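Local coordinates for vesicular integral-membrane protein VIP36 (Canis lupus familiaris, PDB 2DUR) that acts as an intracellular lectin of the early secretory pathway, binding high-mannose glycans with the help of calcium, and takes part in transport and sorting of the glycoproteins that carry them, at residues N79-R93 with G202-D216. Residues are numbered along the deposited sequence; the frame is centred on the assembly and turned at random.
Sequences NLHGDGIALWYTRDR and GYYFGASAGTGDLSD. With MAN (alpha-D-mannopyranose), chain C; MAN (alpha-D-mannopyranose), chain B.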
loop_
_atom_site.group_PDB
_atom_site.type_symbol
_atom_site.label_atom_id
_atom_site.label_comp_id
_atom_site.label_asym_id
_atom_site.label_seq_id
_atom_site.Cartn_x
_atom_site.Cartn_y
_atom_site.Cartn_z
ATOM N N ASN A 79 -7.646 -22.359 5.381
ATOM C CA ASN A 79 -6.628 -21.308 5.246
ATOM C C ASN A 79 -6.019 -21.209 3.833
ATOM O O ASN A 79 -5.000 -20.558 3.630
ATOM C CB ASN A 79 -5.587 -21.358 6.407
ATOM C CG ASN A 79 -4.234 -22.038 6.045
ATOM O OD1 ASN A 79 -3.180 -21.652 6.594
ATOM N ND2 ASN A 79 -4.256 -23.060 5.175
ATOM N N LEU A 80 -6.691 -21.810 2.849
ATOM C CA LEU A 80 -6.149 -21.915 1.482
ATOM C C LEU A 80 -6.472 -20.716 0.599
ATOM O O LEU A 80 -7.243 -20.802 -0.369
ATOM C CB LEU A 80 -6.605 -23.239 0.838
ATOM C CG LEU A 80 -6.224 -24.521 1.591
ATOM C CD1 LEU A 80 -6.806 -25.706 0.851
ATOM C CD2 LEU A 80 -4.697 -24.689 1.722
ATOM N N HIS A 81 -5.854 -19.584 0.933
ATOM C CA HIS A 81 -6.017 -18.365 0.166
ATOM C C HIS A 81 -4.738 -17.552 0.301
ATOM O O HIS A 81 -3.940 -17.796 1.181
ATOM C CB HIS A 81 -7.201 -17.524 0.696
ATOM C CG HIS A 81 -7.052 -17.141 2.139
ATOM N ND1 HIS A 81 -7.686 -17.821 3.157
ATOM C CD2 HIS A 81 -6.283 -16.200 2.736
ATOM C CE1 HIS A 81 -7.338 -17.294 4.317
ATOM N NE2 HIS A 81 -6.481 -16.314 4.090
ATOM N N GLY A 82 -4.584 -16.577 -0.568
ATOM C CA GLY A 82 -3.400 -15.700 -0.557
ATOM C C GLY A 82 -3.300 -14.891 -1.853
ATOM O O GLY A 82 -4.150 -15.023 -2.749
ATOM N N ASP A 83 -2.267 -14.052 -1.999
ATOM C CA ASP A 83 -1.243 -13.841 -0.970
ATOM C C ASP A 83 -1.366 -12.512 -0.232
ATOM O O ASP A 83 -0.837 -12.362 0.882
ATOM C CB ASP A 83 0.138 -13.927 -1.641
ATOM C CG ASP A 83 0.594 -15.369 -1.802
ATOM O OD1 ASP A 83 0.462 -15.937 -2.918
ATOM O OD2 ASP A 83 1.027 -15.946 -0.783
ATOM N N GLY A 84 -2.025 -11.546 -0.873
ATOM C CA GLY A 84 -2.226 -10.218 -0.286
ATOM C C GLY A 84 -1.996 -9.045 -1.219
ATOM O O GLY A 84 -1.746 -9.200 -2.415
ATOM N N ILE A 85 -2.072 -7.854 -0.638
ATOM C CA ILE A 85 -1.921 -6.592 -1.337
ATOM C C ILE A 85 -0.705 -5.860 -0.786
ATOM O O ILE A 85 -0.444 -5.944 0.419
ATOM C CB ILE A 85 -3.201 -5.691 -1.115
ATOM C CG1 ILE A 85 -4.395 -6.271 -1.889
ATOM C CG2 ILE A 85 -2.926 -4.222 -1.494
ATOM C CD1 ILE A 85 -5.746 -5.578 -1.533
ATOM N N ALA A 86 -0.008 -5.120 -1.651
ATOM C CA ALA A 86 1.012 -4.130 -1.207
ATOM C C ALA A 86 0.612 -2.750 -1.699
ATOM O O ALA A 86 0.133 -2.602 -2.821
ATOM C CB ALA A 86 2.396 -4.481 -1.752
ATOM N N LEU A 87 0.782 -1.751 -0.834
ATOM C CA LEU A 87 0.628 -0.347 -1.181
ATOM C C LEU A 87 2.012 0.249 -1.192
ATOM O O LEU A 87 2.795 -0.047 -0.302
ATOM C CB LEU A 87 -0.211 0.364 -0.113
ATOM C CG LEU A 87 -1.584 -0.267 0.084
ATOM C CD1 LEU A 87 -2.317 0.411 1.239
ATOM C CD2 LEU A 87 -2.413 -0.192 -1.214
ATOM N N TRP A 88 2.288 1.103 -2.176
ATOM C CA TRP A 88 3.619 1.570 -2.438
ATOM C C TRP A 88 3.712 3.072 -2.468
ATOM O O TRP A 88 2.823 3.759 -2.996
ATOM C CB TRP A 88 4.076 1.050 -3.808
ATOM C CG TRP A 88 4.067 -0.427 -3.908
ATOM C CD1 TRP A 88 3.118 -1.204 -4.509
ATOM C CD2 TRP A 88 5.055 -1.322 -3.389
ATOM N NE1 TRP A 88 3.448 -2.542 -4.389
ATOM C CE2 TRP A 88 4.655 -2.639 -3.742
ATOM C CE3 TRP A 88 6.270 -1.136 -2.678
ATOM C CZ2 TRP A 88 5.396 -3.773 -3.379
ATOM C CZ3 TRP A 88 7.034 -2.278 -2.348
ATOM C CH2 TRP A 88 6.604 -3.575 -2.706
ATOM N N TYR A 89 4.821 3.571 -1.940
ATOM C CA TYR A 89 5.273 4.934 -2.213
ATOM C C TYR A 89 6.761 4.807 -2.530
ATOM O O TYR A 89 7.606 4.706 -1.631
ATOM C CB TYR A 89 4.989 5.832 -1.006
ATOM C CG TYR A 89 5.524 7.229 -1.155
ATOM C CD1 TYR A 89 4.867 8.157 -1.958
ATOM C CD2 TYR A 89 6.699 7.624 -0.496
ATOM C CE1 TYR A 89 5.359 9.452 -2.111
ATOM C CE2 TYR A 89 7.210 8.940 -0.636
ATOM C CZ TYR A 89 6.517 9.844 -1.435
ATOM O OH TYR A 89 7.010 11.132 -1.575
ATOM N N THR A 90 7.066 4.727 -3.823
ATOM C CA THR A 90 8.392 4.270 -4.246
ATOM C C THR A 90 8.995 5.068 -5.386
ATOM O O THR A 90 8.298 5.709 -6.173
ATOM C CB THR A 90 8.394 2.768 -4.650
ATOM O OG1 THR A 90 7.436 2.532 -5.697
ATOM C CG2 THR A 90 8.092 1.864 -3.455
ATOM N N ARG A 91 10.313 4.977 -5.489
ATOM C CA ARG A 91 11.056 5.643 -6.549
ATOM C C ARG A 91 10.615 5.186 -7.929
ATOM O O ARG A 91 10.447 6.009 -8.848
ATOM C CB ARG A 91 12.536 5.348 -6.385
ATOM C CG ARG A 91 13.409 6.213 -7.282
ATOM C CD ARG A 91 14.843 5.692 -7.244
ATOM N NE ARG A 91 14.954 4.416 -7.941
ATOM C CZ ARG A 91 16.076 3.694 -8.016
ATOM N NH1 ARG A 91 17.195 4.087 -7.392
ATOM N NH2 ARG A 91 16.059 2.557 -8.703
ATOM N N ASP A 92 10.472 3.871 -8.069
ATOM C CA ASP A 92 10.180 3.248 -9.351
ATOM C C ASP A 92 8.714 2.852 -9.397
ATOM O O ASP A 92 8.050 2.693 -8.355
ATOM C CB ASP A 92 11.089 2.030 -9.567
ATOM C CG ASP A 92 12.573 2.406 -9.644
ATOM O OD1 ASP A 92 12.890 3.586 -9.914
ATOM O OD2 ASP A 92 13.427 1.541 -9.409
ATOM N N ARG A 93 8.199 2.721 -10.613
ATOM C CA ARG A 93 6.829 2.328 -10.828
ATOM C C ARG A 93 6.812 1.290 -11.946
ATOM O O ARG A 93 7.786 1.163 -12.703
ATOM C CB ARG A 93 6.007 3.544 -11.257
ATOM C CG ARG A 93 6.524 4.193 -12.509
ATOM C CD ARG A 93 6.002 5.616 -12.727
ATOM N NE ARG A 93 4.542 5.699 -12.721
ATOM C CZ ARG A 93 3.779 5.402 -13.773
ATOM N NH1 ARG A 93 4.347 4.999 -14.905
ATOM N NH2 ARG A 93 2.464 5.493 -13.698
ATOM N N GLY A 202 8.640 13.168 -4.405
ATOM C CA GLY A 202 8.921 12.795 -5.788
ATOM C C GLY A 202 8.761 11.303 -6.090
ATOM O O GLY A 202 9.142 10.839 -7.173
ATOM N N TYR A 203 8.230 10.545 -5.135
ATOM C CA TYR A 203 7.987 9.113 -5.353
ATOM C C TYR A 203 6.557 8.884 -5.884
ATOM O O TYR A 203 5.736 9.813 -5.902
ATOM C CB TYR A 203 8.240 8.336 -4.048
ATOM C CG TYR A 203 9.695 7.969 -3.774
ATOM C CD1 TYR A 203 10.736 8.498 -4.525
ATOM C CD2 TYR A 203 10.018 7.077 -2.721
ATOM C CE1 TYR A 203 12.077 8.142 -4.267
ATOM C CE2 TYR A 203 11.336 6.733 -2.438
ATOM C CZ TYR A 203 12.365 7.245 -3.223
ATOM O OH TYR A 203 13.659 6.890 -2.933
ATOM N N TYR A 204 6.264 7.650 -6.310
ATOM C CA TYR A 204 4.973 7.288 -6.905
ATOM C C TYR A 204 4.103 6.454 -5.998
ATOM O O TYR A 204 4.586 5.505 -5.373
ATOM C CB TYR A 204 5.208 6.468 -8.205
ATOM C CG TYR A 204 5.894 7.242 -9.277
ATOM C CD1 TYR A 204 7.275 7.194 -9.411
ATOM C CD2 TYR A 204 5.156 8.029 -10.182
ATOM C CE1 TYR A 204 7.919 7.923 -10.398
ATOM C CE2 TYR A 204 5.795 8.764 -11.163
ATOM C CZ TYR A 204 7.182 8.702 -11.269
ATOM O OH TYR A 204 7.838 9.418 -12.247
ATOM N N PHE A 205 2.809 6.774 -5.927
ATOM C CA PHE A 205 1.880 5.874 -5.269
ATOM C C PHE A 205 1.503 4.735 -6.206
ATOM O O PHE A 205 1.288 4.935 -7.401
ATOM C CB PHE A 205 0.609 6.595 -4.806
ATOM C CG PHE A 205 0.859 7.505 -3.637
ATOM C CD1 PHE A 205 1.052 6.953 -2.384
ATOM C CD2 PHE A 205 0.931 8.892 -3.808
ATOM C CE1 PHE A 205 1.294 7.756 -1.279
ATOM C CE2 PHE A 205 1.178 9.723 -2.694
ATOM C CZ PHE A 205 1.358 9.140 -1.442
ATOM N N GLY A 206 1.422 3.554 -5.634
ATOM C CA GLY A 206 1.011 2.355 -6.393
ATOM C C GLY A 206 0.331 1.341 -5.494
ATOM O O GLY A 206 0.367 1.446 -4.263
ATOM N N ALA A 207 -0.316 0.346 -6.107
ATOM C CA ALA A 207 -0.881 -0.762 -5.335
ATOM C C ALA A 207 -0.685 -1.995 -6.203
ATOM O O ALA A 207 -0.738 -1.904 -7.433
ATOM C CB ALA A 207 -2.388 -0.559 -5.022
ATOM N N SER A 208 -0.453 -3.128 -5.551
ATOM C CA SER A 208 -0.287 -4.376 -6.273
ATOM C C SER A 208 -0.789 -5.548 -5.458
ATOM O O SER A 208 -1.036 -5.462 -4.246
ATOM C CB SER A 208 1.191 -4.563 -6.680
ATOM O OG SER A 208 2.005 -4.709 -5.520
ATOM N N ALA A 209 -0.979 -6.670 -6.140
ATOM C CA ALA A 209 -1.349 -7.881 -5.439
ATOM C C ALA A 209 -0.811 -9.075 -6.175
ATOM O O ALA A 209 -0.530 -8.999 -7.367
ATOM C CB ALA A 209 -2.880 -8.002 -5.308
ATOM N N GLY A 210 -0.662 -10.166 -5.438
ATOM C CA GLY A 210 -0.178 -11.397 -6.049
ATOM C C GLY A 210 -0.953 -12.587 -5.513
ATOM O O GLY A 210 -1.453 -12.570 -4.386
ATOM N N THR A 211 -1.045 -13.619 -6.361
ATOM C CA THR A 211 -1.560 -14.949 -5.988
ATOM C C THR A 211 -0.504 -15.950 -6.473
ATOM O O THR A 211 0.191 -15.675 -7.454
ATOM C CB THR A 211 -2.934 -15.260 -6.676
ATOM O OG1 THR A 211 -2.797 -15.188 -8.093
ATOM C CG2 THR A 211 -3.982 -14.226 -6.234
ATOM N N GLY A 212 -0.387 -17.075 -5.770
ATOM C CA GLY A 212 0.583 -18.136 -6.126
ATOM C C GLY A 212 -0.199 -19.417 -6.292
ATOM O O GLY A 212 -1.092 -19.489 -7.138
ATOM N N ASP A 213 0.148 -20.427 -5.500
ATOM C CA ASP A 213 -0.619 -21.681 -5.477
ATOM C C ASP A 213 -1.968 -21.446 -4.805
ATOM O O ASP A 213 -2.866 -22.309 -4.908
ATOM C CB ASP A 213 0.136 -22.754 -4.705
ATOM C CG ASP A 213 1.415 -23.182 -5.402
ATOM O OD1 ASP A 213 1.468 -23.105 -6.643
ATOM O OD2 ASP A 213 2.349 -23.602 -4.689
ATOM N N LEU A 214 -2.073 -20.317 -4.094
ATOM C CA LEU A 214 -3.321 -19.885 -3.415
ATOM C C LEU A 214 -3.738 -18.542 -3.953
ATOM O O LEU A 214 -2.907 -17.768 -4.433
ATOM C CB LEU A 214 -3.081 -19.806 -1.906
ATOM C CG LEU A 214 -2.614 -21.101 -1.232
ATOM C CD1 LEU A 214 -2.305 -20.862 0.232
ATOM C CD2 LEU A 214 -3.673 -22.200 -1.419
ATOM N N SER A 215 -5.029 -18.242 -3.874
ATOM C CA SER A 215 -5.514 -17.065 -4.543
ATOM C C SER A 215 -6.607 -16.368 -3.717
ATOM O O SER A 215 -7.013 -16.857 -2.657
ATOM C CB SER A 215 -6.023 -17.414 -5.944
ATOM O OG SER A 215 -7.178 -18.233 -5.856
ATOM N N ASP A 216 -7.010 -15.215 -4.226
ATOM C CA ASP A 216 -8.101 -14.382 -3.687
ATOM C C ASP A 216 -8.343 -13.275 -4.697
ATOM O O ASP A 216 -7.461 -12.886 -5.482
ATOM C CB ASP A 216 -7.710 -13.681 -2.366
ATOM C CG ASP A 216 -8.268 -14.335 -1.132
ATOM O OD1 ASP A 216 -9.315 -15.044 -1.172
ATOM O OD2 ASP A 216 -7.663 -14.099 -0.060
HETATM C C1 MAN C . 3.371 -20.854 -3.898
HETATM C C2 MAN C . 4.475 -19.800 -3.865
HETATM C C3 MAN C . 4.390 -18.966 -2.578
HETATM C C4 MAN C . 2.967 -18.439 -2.335
HETATM C C5 MAN C . 2.051 -19.649 -2.264
HETATM C C6 MAN C . 0.609 -19.253 -1.942
HETATM O O1 MAN C . 3.721 -21.961 -3.071
HETATM O O2 MAN C . 4.313 -18.948 -4.972
HETATM O O3 MAN C . 5.329 -17.903 -2.632
HETATM O O4 MAN C . 2.866 -17.691 -1.143
HETATM O O5 MAN C . 2.118 -20.270 -3.540
HETATM O O6 MAN C . 0.047 -18.545 -3.026
HETATM C C1 MAN B . 5.341 -19.184 -5.943
HETATM C C2 MAN B . 5.597 -17.869 -6.664
HETATM C C3 MAN B . 4.346 -17.497 -7.455
HETATM C C4 MAN B . 3.907 -18.647 -8.364
HETATM C C5 MAN B . 3.801 -19.970 -7.590
HETATM C C6 MAN B . 3.564 -21.177 -8.503
HETATM O O2 MAN B . 6.708 -18.067 -7.518
HETATM O O3 MAN B . 4.598 -16.327 -8.193
HETATM O O4 MAN B . 2.675 -18.313 -8.941
HETATM O O5 MAN B . 5.014 -20.187 -6.896
HETATM O O6 MAN B . 3.668 -22.399 -7.770
HETATM O O HOH W 1 -6.982 -20.264 -3.005
HETATM O O HOH W 2 10.815 8.765 -8.362
#
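The mannose site of this lumenal lectin domain sits at one end of two antiparallel strands, 84-90 and 204-211, where their flanking loops meet. Asp83, which follows a cis peptide, bonds through its backbone N-H to Gly210 O (N to O 2.9 Å), while its carboxylate takes two hydroxyls of one mannose, O6 on OD1 and O4 on OD2 (2.6 Å each). From the facing loop, Asp213 N and Leu214 N reach O5 and O6 of the same sugar; His142, Asn118 and Ser48 also bond to the glycan. Leu214 lays CB against His81 C and CD2 against Leu80.

Along the strands, Ala86 with Ser208, Trp88 with Gly206 and Thr90 with Tyr204 are hydrogen-bonded pairs. Trp88 swings CG beside its backbone N (chi1 -59°), which brings NE1 edge-on to Ser208 OG at 2.8 Å, nearly straight at 173°; Phe100 O also binds that hydroxyl. On the other face lie Tyr89 and Phe205, their rings oblique; Tyr203 CB sits over the centre of the Tyr89 ring. At the far end Arg93 CD lies over the Tyr204 ring, and the Arg93 guanidinium forms a salt bridge with Asp28. This is a legume-lectin-like beta sandwich, its sugar held by loops beside calcium.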